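Local coordinates for ESX-1 secretion-associated protein EspB (Mycobacterium marinum, PDB 7P0Z) that is secreted through the mycobacterial ESX-1 system and assembles into a seven-chain, channel-like oligomer, probably with a role in protein transport, at residues Ala211-Gln216 / Asn266-Leu271; Asp156-Phe161 / Lys202-Leu207; Lys170-Phe175 / Gln192-Ile197; Ala37-Thr42 / Gln216-Ala221. All coordinates share one frame; numbering follows the deposited sequence.

Contact 1 of 4, residues Ala211-Gln216 / Asn266-Leu271; sequences ANFMAQ and NTKADL
The carbonyl oxygen Lys268 O meets the edge of the Phe213 ring, close to its plane, with CE2 of Phe213 3.4 Å from it. This is where helix 244-268 ends against the long helix 181-224 of the PPE-family helical bundle: Ala269 is the first residue to abandon helical backbone angles, and the chain then runs on in extended form. No hydrogen bond joins the two segments, so the join rests on side-chain packing and on this aromatic edge beside a carbonyl. Phe213 reaches across because its CG stands anti to the backbone N (chi1 -179°), and CZ of the ring also comes to 4.1 Å from CB of Lys268, the two side chains crossing at about a right angle. One residue on, Met214 bends at both chi2 and chi3, which brings the thioether up against Ala269, SD as well as CE packing on it. Its CE rests 4.0 Å from CB of Ala269. Met214 also packs on Ala47 of helix 42-81 and Met151 of helix 149-166, so it touches three other parts of the bundle. Leu271 likewise packs on Ala47, and its CD1 lies 3.9 Å from Met214 CG, nearer the backbone than the thioether.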
# COMPACT_ATOMS: atom_id res chain seq x y z
N ALA A 211 -5.85 -26.64 8.39
CA ALA A 211 -6.05 -27.71 9.36
C ALA A 211 -5.00 -27.68 10.46
O ALA A 211 -5.31 -27.85 11.65
CB ALA A 211 -6.05 -29.06 8.65
N ASN A 212 -3.74 -27.46 10.09
CA ASN A 212 -2.69 -27.34 11.09
C ASN A 212 -2.95 -26.17 12.01
O ASN A 212 -2.69 -26.24 13.21
CB ASN A 212 -1.34 -27.19 10.41
CG ASN A 212 -0.76 -28.49 10.01
OD1 ASN A 212 -0.91 -29.48 10.72
ND2 ASN A 212 -0.09 -28.53 8.88
N PHE A 213 -3.45 -25.08 11.46
CA PHE A 213 -3.78 -23.92 12.26
C PHE A 213 -4.83 -24.26 13.30
O PHE A 213 -4.76 -23.81 14.44
CB PHE A 213 -4.27 -22.82 11.34
CG PHE A 213 -4.62 -21.58 12.04
CD1 PHE A 213 -3.67 -20.64 12.29
CD2 PHE A 213 -5.91 -21.37 12.47
CE1 PHE A 213 -4.00 -19.49 12.93
CE2 PHE A 213 -6.23 -20.22 13.12
CZ PHE A 213 -5.28 -19.28 13.34
N MET A 214 -5.83 -25.05 12.91
CA MET A 214 -6.86 -25.43 13.86
C MET A 214 -6.30 -26.29 14.97
O MET A 214 -6.66 -26.13 16.14
CB MET A 214 -8.00 -26.15 13.15
CG MET A 214 -8.95 -25.21 12.47
SD MET A 214 -9.56 -23.90 13.53
CE MET A 214 -10.42 -24.83 14.79
N ALA A 215 -5.42 -27.22 14.63
CA ALA A 215 -4.80 -28.03 15.67
C ALA A 215 -3.99 -27.17 16.65
O ALA A 215 -4.08 -27.35 17.87
CB ALA A 215 -3.93 -29.11 15.04
N GLN A 216 -3.21 -26.24 16.13
CA GLN A 216 -2.43 -25.40 17.03
C GLN A 216 -3.32 -24.50 17.86
O GLN A 216 -2.99 -24.20 19.01
CB GLN A 216 -1.41 -24.58 16.26
CG GLN A 216 -0.42 -25.44 15.61
CD GLN A 216 0.14 -26.46 16.57
OE1 GLN A 216 -0.16 -27.64 16.47
NE2 GLN A 216 0.94 -26.00 17.51
N ASN A 266 -12.97 -18.02 19.06
CA ASN A 266 -14.08 -17.89 18.14
C ASN A 266 -13.70 -17.06 16.94
O ASN A 266 -14.19 -17.31 15.84
CB ASN A 266 -15.27 -17.29 18.86
CG ASN A 266 -15.92 -18.27 19.76
OD1 ASN A 266 -15.61 -19.45 19.73
ND2 ASN A 266 -16.83 -17.79 20.59
N THR A 267 -12.83 -16.08 17.11
CA THR A 267 -12.52 -15.33 15.92
C THR A 267 -11.48 -16.02 15.06
O THR A 267 -11.58 -16.00 13.84
CB THR A 267 -12.08 -13.92 16.26
OG1 THR A 267 -10.92 -13.97 17.08
CG2 THR A 267 -13.18 -13.24 17.00
N LYS A 268 -10.48 -16.64 15.67
CA LYS A 268 -9.46 -17.25 14.85
C LYS A 268 -9.93 -18.55 14.21
O LYS A 268 -9.35 -18.96 13.21
CB LYS A 268 -8.21 -17.52 15.66
CG LYS A 268 -7.48 -16.28 15.99
CD LYS A 268 -6.13 -16.59 16.50
CE LYS A 268 -5.46 -15.32 16.88
NZ LYS A 268 -5.32 -14.45 15.71
N ALA A 269 -10.95 -19.18 14.75
CA ALA A 269 -11.48 -20.38 14.15
C ALA A 269 -12.45 -20.11 13.03
O ALA A 269 -13.22 -20.99 12.67
CB ALA A 269 -12.15 -21.25 15.21
N ASP A 270 -12.46 -18.91 12.49
CA ASP A 270 -13.32 -18.57 11.38
C ASP A 270 -12.50 -18.70 10.10
O ASP A 270 -11.73 -17.81 9.75
CB ASP A 270 -13.86 -17.16 11.56
CG ASP A 270 -15.16 -16.96 10.86
OD1 ASP A 270 -16.02 -17.86 10.93
OD2 ASP A 270 -15.34 -15.90 10.24
N LEU A 271 -12.67 -19.82 9.41
CA LEU A 271 -11.81 -20.17 8.31
C LEU A 271 -12.34 -19.66 6.99
O LEU A 271 -13.54 -19.67 6.74
CB LEU A 271 -11.63 -21.68 8.23
CG LEU A 271 -10.87 -22.19 9.44
CD1 LEU A 271 -10.73 -23.69 9.37
CD2 LEU A 271 -9.52 -21.51 9.49

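Contact 2 of 4, residues Asp156-Phe161 / Lys202-Leu207; sequences DGWNNF and KLSASL
Trp158 is the first residue of 156-161 to touch 202-207, and it carries most of the contact. Its CG is anti to the carbonyl carbon (chi1 -80°), which lays the indole alongside the neighbouring helix and presents one face to Leu207. The methyl carbon CD2 of Leu207 sits 3.4 Å from the centroid of the five-membered ring of Trp158 and only 13° off the ring normal, a close CH-pi contact. Because this methyl lies almost centrally, atoms all round the pyrrole part of the indole are at similar distances from it. The benzene part of the same indole reaches Ser204, whose CB is 3.9 Å from CE3 of Trp158. One turn further on, Phe161 turns a ring edge to the same serine: Ser204 OG lies in the ring plane, 3.7 Å from CD2 of Phe161. That hydroxyl has its hydrogen bond within its own helix, to Met200 O, so toward the aromatic rings it makes packing contacts. Trp158 and Phe161 are also covered by Pro30 of the loop between helices 13-23 and 42-81 and by helix 42-81. The small serine lies where the backbones come nearest, with Trp158 CA and Ser204 CA 5.8 Å apart. Local axes approach to 8.0 Å and run at 161° to each other, the closely packed antiparallel helical hairpin characteristic of the EsxAB-like PPE fold.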
# COMPACT_ATOMS: atom_id res chain seq x y z
N ASP A 156 -1.94 -33.86 7.01
CA ASP A 156 -0.90 -34.69 6.42
C ASP A 156 -1.33 -35.19 5.05
O ASP A 156 -0.56 -35.14 4.10
CB ASP A 156 -0.58 -35.87 7.32
CG ASP A 156 0.18 -35.47 8.53
OD1 ASP A 156 0.74 -34.36 8.54
OD2 ASP A 156 0.22 -36.27 9.49
N GLY A 157 -2.56 -35.68 4.96
CA GLY A 157 -3.04 -36.15 3.68
C GLY A 157 -3.02 -35.07 2.62
O GLY A 157 -2.58 -35.29 1.49
N TRP A 158 -3.44 -33.87 2.98
CA TRP A 158 -3.49 -32.83 1.97
C TRP A 158 -2.11 -32.29 1.63
O TRP A 158 -1.88 -31.89 0.49
CB TRP A 158 -4.44 -31.73 2.40
CG TRP A 158 -5.84 -32.14 2.13
CD1 TRP A 158 -6.75 -32.55 3.04
CD2 TRP A 158 -6.47 -32.24 0.86
NE1 TRP A 158 -7.92 -32.88 2.43
CE2 TRP A 158 -7.77 -32.70 1.08
CE3 TRP A 158 -6.05 -31.98 -0.44
CZ2 TRP A 158 -8.66 -32.90 0.05
CZ3 TRP A 158 -6.94 -32.18 -1.46
CH2 TRP A 158 -8.23 -32.63 -1.21
N ASN A 159 -1.16 -32.27 2.57
CA ASN A 159 0.21 -31.93 2.22
C ASN A 159 0.82 -32.96 1.29
O ASN A 159 1.54 -32.61 0.35
CB ASN A 159 1.06 -31.77 3.46
CG ASN A 159 1.28 -30.36 3.82
OD1 ASN A 159 1.59 -29.54 2.97
ND2 ASN A 159 1.15 -30.04 5.09
N ASN A 160 0.57 -34.24 1.55
CA ASN A 160 1.05 -35.26 0.63
C ASN A 160 0.47 -35.04 -0.75
O ASN A 160 1.18 -35.17 -1.75
CB ASN A 160 0.69 -36.64 1.13
CG ASN A 160 1.47 -37.03 2.33
OD1 ASN A 160 2.55 -36.51 2.58
ND2 ASN A 160 0.93 -37.96 3.10
N PHE A 161 -0.81 -34.70 -0.83
CA PHE A 161 -1.41 -34.46 -2.13
C PHE A 161 -0.78 -33.26 -2.83
O PHE A 161 -0.54 -33.30 -4.03
CB PHE A 161 -2.91 -34.27 -1.99
CG PHE A 161 -3.62 -34.34 -3.29
CD1 PHE A 161 -3.64 -35.51 -4.01
CD2 PHE A 161 -4.18 -33.21 -3.84
CE1 PHE A 161 -4.25 -35.56 -5.23
CE2 PHE A 161 -4.80 -33.27 -5.06
CZ PHE A 161 -4.83 -34.44 -5.75
N LYS A 202 -1.35 -25.51 -4.73
CA LYS A 202 -1.27 -24.43 -3.77
C LYS A 202 -2.52 -24.37 -2.91
O LYS A 202 -2.45 -24.12 -1.70
CB LYS A 202 -1.07 -23.13 -4.53
CG LYS A 202 -0.74 -21.98 -3.71
CD LYS A 202 -0.52 -20.81 -4.60
CE LYS A 202 0.81 -20.92 -5.34
NZ LYS A 202 1.98 -20.71 -4.46
N LEU A 203 -3.68 -24.63 -3.50
CA LEU A 203 -4.91 -24.67 -2.72
C LEU A 203 -4.91 -25.84 -1.75
O LEU A 203 -5.38 -25.72 -0.62
CB LEU A 203 -6.11 -24.76 -3.65
CG LEU A 203 -6.37 -23.49 -4.44
CD1 LEU A 203 -7.61 -23.67 -5.30
CD2 LEU A 203 -6.50 -22.31 -3.54
N SER A 204 -4.43 -26.99 -2.19
CA SER A 204 -4.28 -28.12 -1.28
C SER A 204 -3.38 -27.77 -0.11
O SER A 204 -3.66 -28.13 1.04
CB SER A 204 -3.71 -29.32 -2.03
OG SER A 204 -4.43 -29.57 -3.20
N ALA A 205 -2.29 -27.08 -0.39
CA ALA A 205 -1.40 -26.66 0.67
C ALA A 205 -2.11 -25.74 1.64
O ALA A 205 -1.95 -25.87 2.85
CB ALA A 205 -0.17 -25.98 0.10
N SER A 206 -2.88 -24.79 1.13
CA SER A 206 -3.57 -23.88 2.02
C SER A 206 -4.61 -24.61 2.86
O SER A 206 -4.86 -24.25 4.01
CB SER A 206 -4.21 -22.77 1.21
OG SER A 206 -5.50 -23.13 0.78
N LEU A 207 -5.20 -25.65 2.29
CA LEU A 207 -6.12 -26.49 3.05
C LEU A 207 -5.41 -27.14 4.23
O LEU A 207 -5.88 -27.09 5.37
CB LEU A 207 -6.68 -27.53 2.11
CG LEU A 207 -7.94 -28.26 2.48
CD1 LEU A 207 -9.07 -27.26 2.49
CD2 LEU A 207 -8.19 -29.33 1.46

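Contact 3 of 4, residues Lys170-Phe175 / Gln192-Ile197; sequences KRFRIF and QQKEWI
Phe172 drives its ring from the loop after helix 149-166 against the backbone of helix 181-224, just before the Trp-x-Gly turn of the PPE domain that begins at Trp178. Its CG is anti to the carbonyl carbon, beside the backbone N (chi1 -53°), which points the ring at the helix surface. One face then lies over the peptide link between Gln193 and Lys194, with Lys194 N 3.9 Å above the plane near the rim. Over the centre of the opposite face stands CG of Arg171, 3.7 Å from the plane, so the ring is held between the helix backbone and its own preceding side chain. Arg171 is itself anchored by a salt bridge to Asp168 and hydrogen bonds to Val23 O and Ala25 O, which should steady that second face. Around the ring, CE1 of Phe172 meets Gln193 CB at 3.6 Å, and CD2 of Phe172 meets Lys194 CB at the same distance. Ile197 adds a longer apolar contact. Lys194 sets off with CG anti to its backbone N (chi1 -169°), then bends at chi2 and chi3; the bent chain carries its ammonium away from the ring. There NZ of Lys194 forms a salt bridge with OE2 of Glu195, 2.7 Å away and met from above the carboxylate plane.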
# COMPACT_ATOMS: atom_id res chain seq x y z
N LYS A 170 5.62 -33.27 -15.08
CA LYS A 170 6.38 -33.76 -16.23
C LYS A 170 5.49 -33.99 -17.42
O LYS A 170 5.90 -33.75 -18.56
CB LYS A 170 7.07 -35.07 -15.91
CG LYS A 170 8.21 -34.98 -15.02
CD LYS A 170 8.53 -36.36 -14.56
CE LYS A 170 8.95 -37.19 -15.73
NZ LYS A 170 9.36 -38.55 -15.30
N ARG A 171 4.27 -34.45 -17.19
CA ARG A 171 3.38 -34.76 -18.29
C ARG A 171 3.03 -33.55 -19.13
O ARG A 171 2.36 -33.70 -20.14
CB ARG A 171 2.11 -35.40 -17.77
CG ARG A 171 1.31 -34.49 -16.89
CD ARG A 171 0.06 -35.16 -16.42
NE ARG A 171 0.29 -36.23 -15.47
CZ ARG A 171 -0.56 -37.23 -15.25
NH1 ARG A 171 -1.68 -37.28 -15.94
NH2 ARG A 171 -0.29 -38.16 -14.37
N PHE A 172 3.46 -32.35 -18.76
CA PHE A 172 3.18 -31.18 -19.57
C PHE A 172 4.42 -30.57 -20.19
O PHE A 172 4.35 -29.46 -20.70
CB PHE A 172 2.47 -30.11 -18.76
CG PHE A 172 1.26 -30.59 -18.09
CD1 PHE A 172 0.20 -31.06 -18.81
CD2 PHE A 172 1.17 -30.56 -16.73
CE1 PHE A 172 -0.93 -31.49 -18.19
CE2 PHE A 172 0.04 -30.98 -16.10
CZ PHE A 172 -1.01 -31.45 -16.84
N ARG A 173 5.55 -31.26 -20.16
CA ARG A 173 6.76 -30.73 -20.75
C ARG A 173 6.59 -30.55 -22.25
O ARG A 173 5.73 -31.14 -22.89
CB ARG A 173 7.93 -31.65 -20.46
CG ARG A 173 7.85 -32.92 -21.19
CD ARG A 173 8.89 -33.86 -20.71
NE ARG A 173 8.78 -35.13 -21.40
CZ ARG A 173 7.92 -36.08 -21.06
NH1 ARG A 173 7.09 -35.88 -20.06
NH2 ARG A 173 7.89 -37.21 -21.73
N ILE A 174 7.44 -29.69 -22.81
CA ILE A 174 7.49 -29.48 -24.24
C ILE A 174 7.90 -30.75 -24.97
O ILE A 174 8.44 -31.69 -24.38
CB ILE A 174 8.47 -28.34 -24.55
CG1 ILE A 174 9.85 -28.75 -24.06
CG2 ILE A 174 8.03 -27.06 -23.91
CD1 ILE A 174 10.89 -27.80 -24.45
N PHE A 175 7.65 -30.76 -26.26
CA PHE A 175 7.98 -31.92 -27.08
C PHE A 175 9.42 -31.85 -27.53
O PHE A 175 9.97 -30.78 -27.74
CB PHE A 175 7.06 -31.98 -28.29
CG PHE A 175 5.63 -32.01 -27.94
CD1 PHE A 175 5.05 -33.16 -27.45
CD2 PHE A 175 4.85 -30.90 -28.10
CE1 PHE A 175 3.72 -33.18 -27.13
CE2 PHE A 175 3.52 -30.92 -27.79
CZ PHE A 175 2.95 -32.06 -27.30
N GLN A 192 -0.96 -24.35 -19.90
CA GLN A 192 -2.10 -23.89 -19.12
C GLN A 192 -2.56 -24.93 -18.12
O GLN A 192 -2.88 -24.61 -16.97
CB GLN A 192 -3.24 -23.52 -20.05
CG GLN A 192 -3.04 -22.24 -20.74
CD GLN A 192 -4.17 -21.94 -21.66
OE1 GLN A 192 -4.55 -22.76 -22.48
NE2 GLN A 192 -4.76 -20.77 -21.50
N GLN A 193 -2.61 -26.19 -18.54
CA GLN A 193 -2.98 -27.24 -17.61
C GLN A 193 -1.99 -27.32 -16.46
O GLN A 193 -2.36 -27.54 -15.31
CB GLN A 193 -3.06 -28.59 -18.31
CG GLN A 193 -4.15 -28.72 -19.34
CD GLN A 193 -5.51 -28.22 -18.88
OE1 GLN A 193 -6.08 -27.32 -19.47
NE2 GLN A 193 -6.03 -28.82 -17.82
N LYS A 194 -0.71 -27.15 -16.77
CA LYS A 194 0.32 -27.16 -15.74
C LYS A 194 0.09 -26.03 -14.75
O LYS A 194 0.22 -26.23 -13.53
CB LYS A 194 1.68 -27.04 -16.41
CG LYS A 194 2.89 -27.28 -15.55
CD LYS A 194 3.30 -26.03 -14.88
CE LYS A 194 3.62 -24.99 -15.89
NZ LYS A 194 4.07 -23.75 -15.24
N GLU A 195 -0.23 -24.85 -15.24
CA GLU A 195 -0.48 -23.73 -14.35
C GLU A 195 -1.66 -24.01 -13.44
O GLU A 195 -1.63 -23.71 -12.25
CB GLU A 195 -0.74 -22.47 -15.15
CG GLU A 195 0.48 -21.96 -15.77
CD GLU A 195 1.42 -21.40 -14.76
OE1 GLU A 195 0.94 -20.83 -13.76
OE2 GLU A 195 2.64 -21.51 -14.96
N TRP A 196 -2.72 -24.57 -14.00
CA TRP A 196 -3.87 -24.88 -13.19
C TRP A 196 -3.54 -25.93 -12.13
O TRP A 196 -4.01 -25.84 -10.99
CB TRP A 196 -5.01 -25.36 -14.07
CG TRP A 196 -6.23 -25.60 -13.32
CD1 TRP A 196 -7.10 -24.68 -12.86
CD2 TRP A 196 -6.71 -26.86 -12.89
NE1 TRP A 196 -8.12 -25.28 -12.19
CE2 TRP A 196 -7.90 -26.63 -12.19
CE3 TRP A 196 -6.25 -28.16 -13.03
CZ2 TRP A 196 -8.64 -27.65 -11.64
CZ3 TRP A 196 -6.99 -29.18 -12.49
CH2 TRP A 196 -8.17 -28.92 -11.79
N ILE A 197 -2.74 -26.92 -12.49
CA ILE A 197 -2.36 -27.95 -11.54
C ILE A 197 -1.54 -27.35 -10.40
O ILE A 197 -1.71 -27.71 -9.24
CB ILE A 197 -1.60 -29.08 -12.25
CG1 ILE A 197 -2.57 -29.90 -13.09
CG2 ILE A 197 -0.89 -29.97 -11.27
CD1 ILE A 197 -3.45 -30.76 -12.29

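Contact 4 of 4, residues Ala37-Thr42 / Gln216-Ala221; sequences APSGLT and QLQLWA
With CG anti to its backbone N (chi1 -177°) and a bend at chi2 (64°), Gln218 turns its amide toward Pro38 and Ser39. Both ends of that amide meet one carbon: CB of Ser39 is 3.5 Å from Gln218 NE2 and equally far from Gln218 OE1. Pro38 packs next to it, its CB 3.7 Å from OE1 and 3.9 Å from CG of Gln218, so the ring carbon touches both the polar tip and the aliphatic stem. No hydrogen bond passes between the segments. The amide, although buried, is satisfied by other partners: OE1 bonds to the hydroxyl of Tyr265 on helix 244-268, and NE2 to OE1 of Gln147, which should fix the rotation of the group. This places the PE-family loop leading into helix 42-81 against the long PPE-family helix 181-224. The loop itself is shaped by an ST turn. Ser39 OG takes the position between backbone N and carbonyl carbon (chi1 79°) and accepts a nearly straight hydrogen bond from Leu41 N at 3.1 Å. Leu41 occupies the N-cap position, so this turn immediately precedes the first turn of helix 42-81. Backbone hydrogen bonds tie the same loop to its other neighbours, Pro38 pairing with Gln147 and Gly40 with Lys141, while the side chain of Leu41 packs on Tyr265 and Leu142.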
# COMPACT_ATOMS: atom_id res chain seq x y z
N ALA A 37 -14.28 -32.02 14.53
CA ALA A 37 -14.08 -30.84 15.34
C ALA A 37 -13.09 -31.14 16.45
O ALA A 37 -13.20 -32.18 17.10
CB ALA A 37 -15.39 -30.38 15.93
N PRO A 38 -12.11 -30.29 16.68
CA PRO A 38 -11.13 -30.56 17.73
C PRO A 38 -11.71 -30.56 19.13
O PRO A 38 -11.19 -31.24 20.00
CB PRO A 38 -10.12 -29.42 17.55
CG PRO A 38 -10.41 -28.84 16.23
CD PRO A 38 -11.84 -29.04 15.96
N SER A 39 -12.78 -29.81 19.37
CA SER A 39 -13.37 -29.71 20.69
C SER A 39 -14.88 -29.74 20.54
O SER A 39 -15.40 -30.11 19.49
CB SER A 39 -12.90 -28.45 21.41
OG SER A 39 -13.61 -27.33 20.95
N GLY A 40 -15.58 -29.34 21.59
CA GLY A 40 -17.01 -29.23 21.58
C GLY A 40 -17.52 -27.84 21.34
O GLY A 40 -18.74 -27.65 21.26
N LEU A 41 -16.64 -26.87 21.21
CA LEU A 41 -17.08 -25.51 20.96
C LEU A 41 -17.77 -25.40 19.61
O LEU A 41 -17.51 -26.15 18.68
CB LEU A 41 -15.90 -24.57 21.02
CG LEU A 41 -15.28 -24.65 22.41
CD1 LEU A 41 -13.94 -23.98 22.45
CD2 LEU A 41 -16.21 -24.02 23.42
N THR A 42 -18.70 -24.45 19.52
CA THR A 42 -19.46 -24.31 18.29
C THR A 42 -18.59 -23.79 17.16
O THR A 42 -18.76 -24.19 16.00
CB THR A 42 -20.67 -23.40 18.53
OG1 THR A 42 -21.42 -23.27 17.33
CG2 THR A 42 -20.23 -22.03 18.95
N GLN A 216 -3.21 -26.24 16.13
CA GLN A 216 -2.43 -25.40 17.03
C GLN A 216 -3.32 -24.50 17.86
O GLN A 216 -2.99 -24.20 19.01
CB GLN A 216 -1.41 -24.58 16.26
CG GLN A 216 -0.42 -25.44 15.61
CD GLN A 216 0.14 -26.46 16.57
OE1 GLN A 216 -0.16 -27.64 16.47
NE2 GLN A 216 0.94 -26.00 17.51
N LEU A 217 -4.43 -24.05 17.29
CA LEU A 217 -5.37 -23.26 18.06
C LEU A 217 -5.95 -24.06 19.21
O LEU A 217 -6.12 -23.54 20.31
CB LEU A 217 -6.49 -22.76 17.16
CG LEU A 217 -7.45 -21.80 17.85
CD1 LEU A 217 -6.75 -20.52 18.28
CD2 LEU A 217 -8.66 -21.50 16.99
N GLN A 218 -6.27 -25.32 18.96
CA GLN A 218 -6.78 -26.15 20.03
C GLN A 218 -5.76 -26.29 21.15
O GLN A 218 -6.11 -26.18 22.33
CB GLN A 218 -7.17 -27.52 19.49
CG GLN A 218 -7.78 -28.43 20.52
CD GLN A 218 -9.10 -27.90 21.05
OE1 GLN A 218 -9.78 -27.13 20.39
NE2 GLN A 218 -9.47 -28.34 22.23
N LEU A 219 -4.50 -26.51 20.81
CA LEU A 219 -3.49 -26.60 21.86
C LEU A 219 -3.35 -25.29 22.62
O LEU A 219 -3.26 -25.28 23.86
CB LEU A 219 -2.15 -27.01 21.27
CG LEU A 219 -2.16 -28.41 20.71
CD1 LEU A 219 -0.76 -28.81 20.34
CD2 LEU A 219 -2.75 -29.37 21.69
N TRP A 220 -3.32 -24.18 21.90
CA TRP A 220 -3.14 -22.88 22.54
C TRP A 220 -4.27 -22.59 23.50
O TRP A 220 -4.06 -22.09 24.61
CB TRP A 220 -3.06 -21.81 21.46
CG TRP A 220 -3.08 -20.47 21.98
CD1 TRP A 220 -2.02 -19.72 22.31
CD2 TRP A 220 -4.24 -19.68 22.21
NE1 TRP A 220 -2.43 -18.50 22.75
CE2 TRP A 220 -3.79 -18.45 22.70
CE3 TRP A 220 -5.60 -19.89 22.06
CZ2 TRP A 220 -4.66 -17.44 23.04
CZ3 TRP A 220 -6.45 -18.90 22.40
CH2 TRP A 220 -5.98 -17.69 22.90
N ALA A 221 -5.49 -22.90 23.10
CA ALA A 221 -6.63 -22.67 23.95
C ALA A 221 -6.61 -23.60 25.14
O ALA A 221 -7.06 -23.24 26.23
CB ALA A 221 -7.91 -22.85 23.16

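Overall arrangement
From the N terminus, contact 4 opens first, in the loop before helix 42-81, and closes at 216-221, joining the PE-family part to the PPE-family part. Inside that span lies contact 2, which pairs helix 149-166 with helix 181-224 and in turn encloses contact 3, where the connecting loop folds back on the same long helix. Contact 1 opens at 211-216, after contact 2 has closed, and ends at 266-271, so it crosses contact 4; the two share Gln216 and touch through Leu217 and Ala269. Helix 181-224 thus serves all four. Contacts 3 and 4 lie about 40 Å apart, centre to centre, on opposite sides of the chain's centre.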